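Local coordinates for protein glutamate--tRNA ligase (PDB 6B1Z) that probably catalyses the ATP-dependent attachment of glutamate to tRNA, as a class I aminoacyl-tRNA synthetase, at residues Glu305-Ile308 / Asn309-Met313; Ala348-Ala351 / Lys352-Gln356. All coordinates share one frame; numbering follows the deposited sequence.

Contact 1: Glu305-Ile308 / Asn309-Met313; sequences EAFI and NMVAM
The Phe307 ring carries Val311 over one face. Methyl CG2 of Val311 sits 4.1 Å from the centroid of the Phe307 ring, 18° off the ring normal, as a CH-pi contact one helical turn on. The methyl is displaced toward the CE1 and CZ side of the ring. Met310 reaches the same ring obliquely, with its CE 4.0 Å from Phe307 CD1. The Met310 chain bends at both chi2 (-84°) and chi3 (-70°), and this brings the methyl back toward Phe307. Two more aromatic rings, those of Tyr297 and Trp72, meet Phe307 from other parts of the chain.

On the next position round the helix, Ile308 sets its CD1 4.3 Å from Val311 CB. Ile308 also touches Leu33 and Ile73.

The backbone is alpha helix as far as Ala312. Val311 N donates to Phe307 O at 3.0 Å, and Ala312 N donates to Ile308 O at the same spacing. The bond from Asn309 N to Glu305 O is longer, 3.2 Å, and its donor stands above the carbonyl plane.

The Asn309 amide turns away from this turn of helix. Its OD1 is hydrogen-bonded to Tyr358 OH and Val325 N, and its ND2 to Glu323 O, so both ends of a buried amide are satisfied and its rotation is fixed. Phe307, Ile308, Val311 and Ala312 give helix 304-312 an apolar side toward helices 26-41 and 62-73. Its one buried side-chain amide is spent on tying the helix to Tyr358 of helix 348-361 and to the backbone of a neighbouring loop.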
ATOM      1  N   GLU A 305       6.585  -5.567   8.341  1.00 17.25           N
ATOM      2  CA  GLU A 305       5.809  -6.715   8.790  1.00 16.59           C
ATOM      3  C   GLU A 305       4.434  -6.296   9.282  1.00 17.84           C
ATOM      4  O   GLU A 305       3.452  -7.023   9.083  1.00 17.83           O
ATOM      5  CB  GLU A 305       6.550  -7.445   9.901  1.00 18.30           C
ATOM      6  CG  GLU A 305       7.914  -7.976   9.479  1.00 24.24           C
ATOM      7  CD  GLU A 305       9.039  -6.945   9.597  1.00 33.12           C
ATOM      8  OE1 GLU A 305       8.799  -5.762   9.979  1.00 25.12           O
ATOM      9  OE2 GLU A 305      10.195  -7.342   9.314  1.00 40.79           O
ATOM     10  N   ALA A 306       4.352  -5.134   9.942  1.00 16.09           N
ATOM     11  CA  ALA A 306       3.059  -4.636  10.410  1.00 14.44           C
ATOM     12  C   ALA A 306       2.230  -4.116   9.252  1.00 15.50           C
ATOM     13  O   ALA A 306       1.018  -4.363   9.189  1.00 16.86           O
ATOM     14  CB  ALA A 306       3.271  -3.534  11.444  1.00 17.03           C
ATOM     15  N   PHE A 307       2.874  -3.395   8.336  1.00 15.08           N
ATOM     16  CA  PHE A 307       2.203  -2.889   7.145  1.00 16.98           C
ATOM     17  C   PHE A 307       1.550  -4.012   6.343  1.00 17.85           C
ATOM     18  O   PHE A 307       0.367  -3.922   5.989  1.00 17.61           O
ATOM     19  CB  PHE A 307       3.211  -2.128   6.289  1.00 16.55           C
ATOM     20  CG  PHE A 307       2.651  -1.655   4.967  1.00 14.79           C
ATOM     21  CD1 PHE A 307       1.664  -0.684   4.933  1.00 16.36           C
ATOM     22  CD2 PHE A 307       3.136  -2.177   3.775  1.00 15.51           C
ATOM     23  CE1 PHE A 307       1.148  -0.240   3.713  1.00 17.75           C
ATOM     24  CE2 PHE A 307       2.639  -1.750   2.547  1.00 17.00           C
ATOM     25  CZ  PHE A 307       1.653  -0.776   2.517  1.00 18.33           C
ATOM     26  N   ILE A 308       2.307  -5.073   6.035  1.00 17.65           N
ATOM     27  CA  ILE A 308       1.745  -6.101   5.163  1.00 16.86           C
ATOM     28  C   ILE A 308       0.723  -6.964   5.908  1.00 15.84           C
ATOM     29  O   ILE A 308      -0.243  -7.446   5.301  1.00 16.54           O
ATOM     30  CB  ILE A 308       2.882  -6.911   4.505  1.00 17.29           C
ATOM     31  CG1 ILE A 308       2.357  -7.581   3.228  1.00 20.98           C
ATOM     32  CG2 ILE A 308       3.518  -7.897   5.501  1.00 17.03           C
ATOM     33  CD1 ILE A 308       1.882  -6.571   2.169  1.00 21.21           C
ATOM     34  N   ASN A 309       0.864  -7.117   7.232  1.00 16.04           N
ATOM     35  CA  ASN A 309      -0.181  -7.764   8.026  1.00 15.57           C
ATOM     36  C   ASN A 309      -1.491  -6.976   7.923  1.00 14.88           C
ATOM     37  O   ASN A 309      -2.575  -7.558   7.751  1.00 16.49           O
ATOM     38  CB  ASN A 309       0.318  -7.882   9.486  1.00 17.06           C
ATOM     39  CG  ASN A 309      -0.451  -8.911  10.340  1.00 16.30           C
ATOM     40  OD1 ASN A 309       0.035  -9.314  11.400  1.00 17.95           O
ATOM     41  ND2 ASN A 309      -1.662  -9.291   9.928  1.00 19.35           N
ATOM     42  N   MET A 310      -1.403  -5.648   8.016  1.00 14.96           N
ATOM     43  CA  MET A 310      -2.592  -4.806   7.903  1.00 14.11           C
ATOM     44  C   MET A 310      -3.230  -4.942   6.520  1.00 16.11           C
ATOM     45  O   MET A 310      -4.453  -5.115   6.392  1.00 16.25           O
ATOM     46  CB  MET A 310      -2.201  -3.354   8.193  1.00 15.72           C
ATOM     47  CG  MET A 310      -3.340  -2.335   8.046  1.00 15.91           C
ATOM     48  SD  MET A 310      -3.606  -1.768   6.346  1.00 17.83           S
ATOM     49  CE  MET A 310      -2.143  -0.796   6.069  1.00 17.59           C
ATOM     50  N   VAL A 311      -2.407  -4.893   5.471  1.00 15.21           N
ATOM     51  CA  VAL A 311      -2.945  -4.953   4.112  1.00 13.93           C
ATOM     52  C   VAL A 311      -3.629  -6.288   3.861  1.00 14.18           C
ATOM     53  O   VAL A 311      -4.705  -6.346   3.249  1.00 15.56           O
ATOM     54  CB  VAL A 311      -1.821  -4.681   3.091  1.00 15.51           C
ATOM     55  CG1 VAL A 311      -2.337  -4.929   1.657  1.00 20.32           C
ATOM     56  CG2 VAL A 311      -1.339  -3.227   3.209  1.00 17.35           C
ATOM     57  N   ALA A 312      -3.037  -7.382   4.353  1.00 15.94           N
ATOM     58  CA  ALA A 312      -3.616  -8.706   4.149  1.00 14.86           C
ATOM     59  C   ALA A 312      -5.030  -8.799   4.688  1.00 14.73           C
ATOM     60  O   ALA A 312      -5.881  -9.476   4.104  1.00 17.81           O
ATOM     61  CB  ALA A 312      -2.741  -9.765   4.830  1.00 15.98           C
ATOM     62  N   MET A 313      -5.300  -8.135   5.809  1.00 16.96           N
ATOM     63  CA  MET A 313      -6.585  -8.274   6.466  1.00 20.26           C
ATOM     64  C   MET A 313      -7.655  -7.362   5.881  1.00 19.65           C
ATOM     65  O   MET A 313      -8.766  -7.324   6.419  1.00 21.33           O
ATOM     66  CB  MET A 313      -6.414  -8.028   7.972  1.00 23.23           C
ATOM     67  CG  MET A 313      -5.452  -9.024   8.625  1.00 27.88           C
ATOM     68  SD  MET A 313      -5.810 -10.753   8.188  1.00 34.20           S
ATOM     69  CE  MET A 313      -4.479 -11.587   9.051  1.00 42.00           C
TER

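Contact 2: Ala348-Ala351 / Lys352-Gln356; sequences AEKA and KWFNQ. With FMT (formic acid), chain D.
Lys350 and Trp353 form a cation-pi pair on the first turns of alpha helix 348-361. Lys350 NZ stands over one face of the indole, 4.5 Å from the centroid of the six-membered ring and 24° off its normal. The two side chains run alongside each other and point the same way. Lys350 CE comes 3.7 Å from Trp353 CE3. The lysine also crosses Phe354 obliquely, with its CG 3.7 Å from Phe354 CE2. A bend at chi2 (75°) carries the lysine chain along the helix to these two rings. Trp353 CZ3 lies over the centre of one face of the Phe354 ring.

Glu323 holds the ammonium from outside the helix. It makes a salt bridge to Lys350 NZ and also touches Trp353. The ammonium interacts with both a carboxylate and an aromatic face, which probably favours the protonated lysine.

Beneath the side chains, backbone bonds join successive turns. Phe354 N donates to Lys350 O at 2.9 Å, a bond that is nearly straight at 173°. Farther along, the Asn355 amide is hydrogen-bonded to Leu303 N, Gly301 O and Thr399 O.

At the N-terminal end, Ser347 OG accepts a hydrogen bond from Lys350 N, in the first turn of the helix. A formic acid molecule, probably from the crystallisation liquor, is hydrogen-bonded to the same hydroxyl. Its O1 takes a hydrogen bond from Glu349 N, at 3.0 Å.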
ATOM      1  N   ALA A 348      -7.172   3.680   9.467  1.00 20.62           N
ATOM      2  CA  ALA A 348      -5.910   4.193   9.969  1.00 18.58           C
ATOM      3  C   ALA A 348      -5.665   3.717  11.400  1.00 16.81           C
ATOM      4  O   ALA A 348      -4.525   3.419  11.777  1.00 17.33           O
ATOM      5  CB  ALA A 348      -5.908   5.719   9.888  1.00 24.00           C
ATOM      6  N   GLU A 349      -6.739   3.616  12.194  1.00 18.70           N
ATOM      7  CA  GLU A 349      -6.639   3.102  13.560  1.00 17.70           C
ATOM      8  C   GLU A 349      -6.010   1.717  13.571  1.00 17.04           C
ATOM      9  O   GLU A 349      -5.086   1.446  14.346  1.00 16.33           O
ATOM     10  CB  GLU A 349      -8.031   3.044  14.197  1.00 18.46           C
ATOM     11  CG  GLU A 349      -8.059   2.339  15.561  1.00 24.08           C
ATOM     12  CD  GLU A 349      -7.663   3.240  16.707  1.00 24.04           C
ATOM     13  OE1 GLU A 349      -7.649   4.483  16.527  1.00 23.28           O
ATOM     14  OE2 GLU A 349      -7.367   2.706  17.806  1.00 21.44           O
ATOM     15  N   LYS A 350      -6.508   0.829  12.710  1.00 17.66           N
ATOM     16  CA  LYS A 350      -5.983  -0.531  12.643  1.00 16.15           C
ATOM     17  C   LYS A 350      -4.542  -0.547  12.162  1.00 16.46           C
ATOM     18  O   LYS A 350      -3.716  -1.319  12.673  1.00 16.81           O
ATOM     19  CB  LYS A 350      -6.855  -1.376  11.723  1.00 21.69           C
ATOM     20  CG  LYS A 350      -6.618  -2.850  11.897  1.00 24.86           C
ATOM     21  CD  LYS A 350      -7.257  -3.304  13.181  1.00 33.15           C
ATOM     22  CE  LYS A 350      -6.988  -4.762  13.422  1.00 38.62           C
ATOM     23  NZ  LYS A 350      -7.919  -5.298  14.459  1.00 40.62           N
ATOM     24  N   ALA A 351      -4.199   0.311  11.196  1.00 14.89           N
ATOM     25  CA  ALA A 351      -2.814   0.340  10.731  1.00 13.93           C
ATOM     26  C   ALA A 351      -1.869   0.750  11.853  1.00 14.49           C
ATOM     27  O   ALA A 351      -0.788   0.161  12.018  1.00 15.43           O
ATOM     28  CB  ALA A 351      -2.691   1.286   9.540  1.00 18.67           C
ATOM     29  N   LYS A 352      -2.276   1.735  12.660  1.00 15.01           N
ATOM     30  CA  LYS A 352      -1.442   2.162  13.774  0.53 15.27           C
ATOM     31  C   LYS A 352      -1.396   1.099  14.865  1.00 16.92           C
ATOM     32  O   LYS A 352      -0.347   0.877  15.481  1.00 15.72           O
ATOM     33  CB  LYS A 352      -1.956   3.497  14.309  0.53 15.55           C
ATOM     34  CG  LYS A 352      -1.692   4.615  13.303  0.53 14.80           C
ATOM     35  CD  LYS A 352      -2.335   5.923  13.683  0.53 15.57           C
ATOM     36  CE  LYS A 352      -1.872   7.021  12.751  0.53 19.94           C
ATOM     37  NZ  LYS A 352      -2.589   8.301  13.045  0.53 18.40           N
ATOM     38  N   TRP A 353      -2.520   0.422  15.102  1.00 15.68           N
ATOM     39  CA  TRP A 353      -2.543  -0.652  16.098  1.00 15.25           C
ATOM     40  C   TRP A 353      -1.588  -1.770  15.706  1.00 18.03           C
ATOM     41  O   TRP A 353      -0.822  -2.253  16.542  1.00 15.21           O
ATOM     42  CB  TRP A 353      -3.962  -1.195  16.265  1.00 16.58           C
ATOM     43  CG  TRP A 353      -4.081  -2.397  17.187  1.00 19.07           C
ATOM     44  CD1 TRP A 353      -4.249  -2.378  18.550  1.00 19.05           C
ATOM     45  CD2 TRP A 353      -4.078  -3.784  16.803  1.00 17.91           C
ATOM     46  NE1 TRP A 353      -4.363  -3.669  19.033  1.00 21.23           N
ATOM     47  CE2 TRP A 353      -4.255  -4.547  17.984  1.00 19.38           C
ATOM     48  CE3 TRP A 353      -3.938  -4.455  15.582  1.00 20.82           C
ATOM     49  CZ2 TRP A 353      -4.291  -5.943  17.977  1.00 19.72           C
ATOM     50  CZ3 TRP A 353      -3.981  -5.851  15.576  1.00 24.45           C
ATOM     51  CH2 TRP A 353      -4.158  -6.576  16.768  1.00 22.31           C
ATOM     52  N   PHE A 354      -1.622  -2.190  14.436  1.00 16.07           N
ATOM     53  CA  PHE A 354      -0.665  -3.191  13.965  1.00 15.84           C
ATOM     54  C   PHE A 354       0.770  -2.736  14.201  1.00 16.56           C
ATOM     55  O   PHE A 354       1.611  -3.533  14.643  1.00 14.66           O
ATOM     56  CB  PHE A 354      -0.878  -3.496  12.479  1.00 14.82           C
ATOM     57  CG  PHE A 354      -1.871  -4.600  12.210  1.00 16.08           C
ATOM     58  CD1 PHE A 354      -1.584  -5.928  12.541  1.00 16.54           C
ATOM     59  CD2 PHE A 354      -3.081  -4.321  11.593  1.00 16.13           C
ATOM     60  CE1 PHE A 354      -2.502  -6.948  12.280  1.00 18.03           C
ATOM     61  CE2 PHE A 354      -3.994  -5.330  11.318  1.00 16.96           C
ATOM     62  CZ  PHE A 354      -3.712  -6.647  11.656  1.00 18.84           C
ATOM     63  N   ASN A 355       1.081  -1.471  13.891  1.00 13.52           N
ATOM     64  CA  ASN A 355       2.449  -0.990  14.088  1.00 13.11           C
ATOM     65  C   ASN A 355       2.838  -1.086  15.555  1.00 15.92           C
ATOM     66  O   ASN A 355       3.939  -1.545  15.888  1.00 15.79           O
ATOM     67  CB  ASN A 355       2.631   0.449  13.589  1.00 14.24           C
ATOM     68  CG  ASN A 355       4.014   0.647  12.939  1.00 16.78           C
ATOM     69  OD1 ASN A 355       4.376  -0.095  12.024  1.00 17.89           O
ATOM     70  ND2 ASN A 355       4.810   1.588  13.455  1.00 16.06           N
ATOM     71  N   GLN A 356       1.938  -0.660  16.442  1.00 14.86           N
ATOM     72  CA  GLN A 356       2.211  -0.736  17.874  1.00 16.74           C
ATOM     73  C   GLN A 356       2.459  -2.175  18.310  1.00 18.09           C
ATOM     74  O   GLN A 356       3.380  -2.448  19.090  1.00 19.69           O
ATOM     75  CB  GLN A 356       1.037  -0.135  18.648  1.00 19.71           C
ATOM     76  CG  GLN A 356       1.329  -0.020  20.120  1.00 24.27           C
ATOM     77  CD  GLN A 356       0.261   0.747  20.821  1.00 27.46           C
ATOM     78  OE1 GLN A 356       0.424   1.930  21.142  1.00 39.68           O
ATOM     79  NE2 GLN A 356      -0.863   0.094  21.041  1.00 28.45           N
TER
HETATM   80  C   FMT D 603     -10.425   4.717  11.425  1.00 48.95           C
HETATM   81  O1  FMT D 603      -9.227   4.996  11.371  1.00 35.64           O
HETATM   82  O2  FMT D 603     -10.886   3.584  11.290  1.00 45.54           O

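Contacts 1 and 2 lie on two helices that pack together, with centres about 10 Å apart. Contact 1 comes first along the chain, in the class I catalytic region. Contact 2 lies near where this region passes into the anticodon-binding one. Phe354 is the main bridge: its CE1 lies 3.4 Å from Asn309 ND2, and its CD2 lies 3.6 Å from Met310 CB. Ala306 CB lies 3.6 Å from the backbone O of Phe354. Glu323 serves both contacts, through its backbone O to Asn309 and its carboxylate to Lys350. Of the two, contact 2 alone touches the formic acid molecule. The contacts join helix 304-312 to helix 348-361 by side-chain packing.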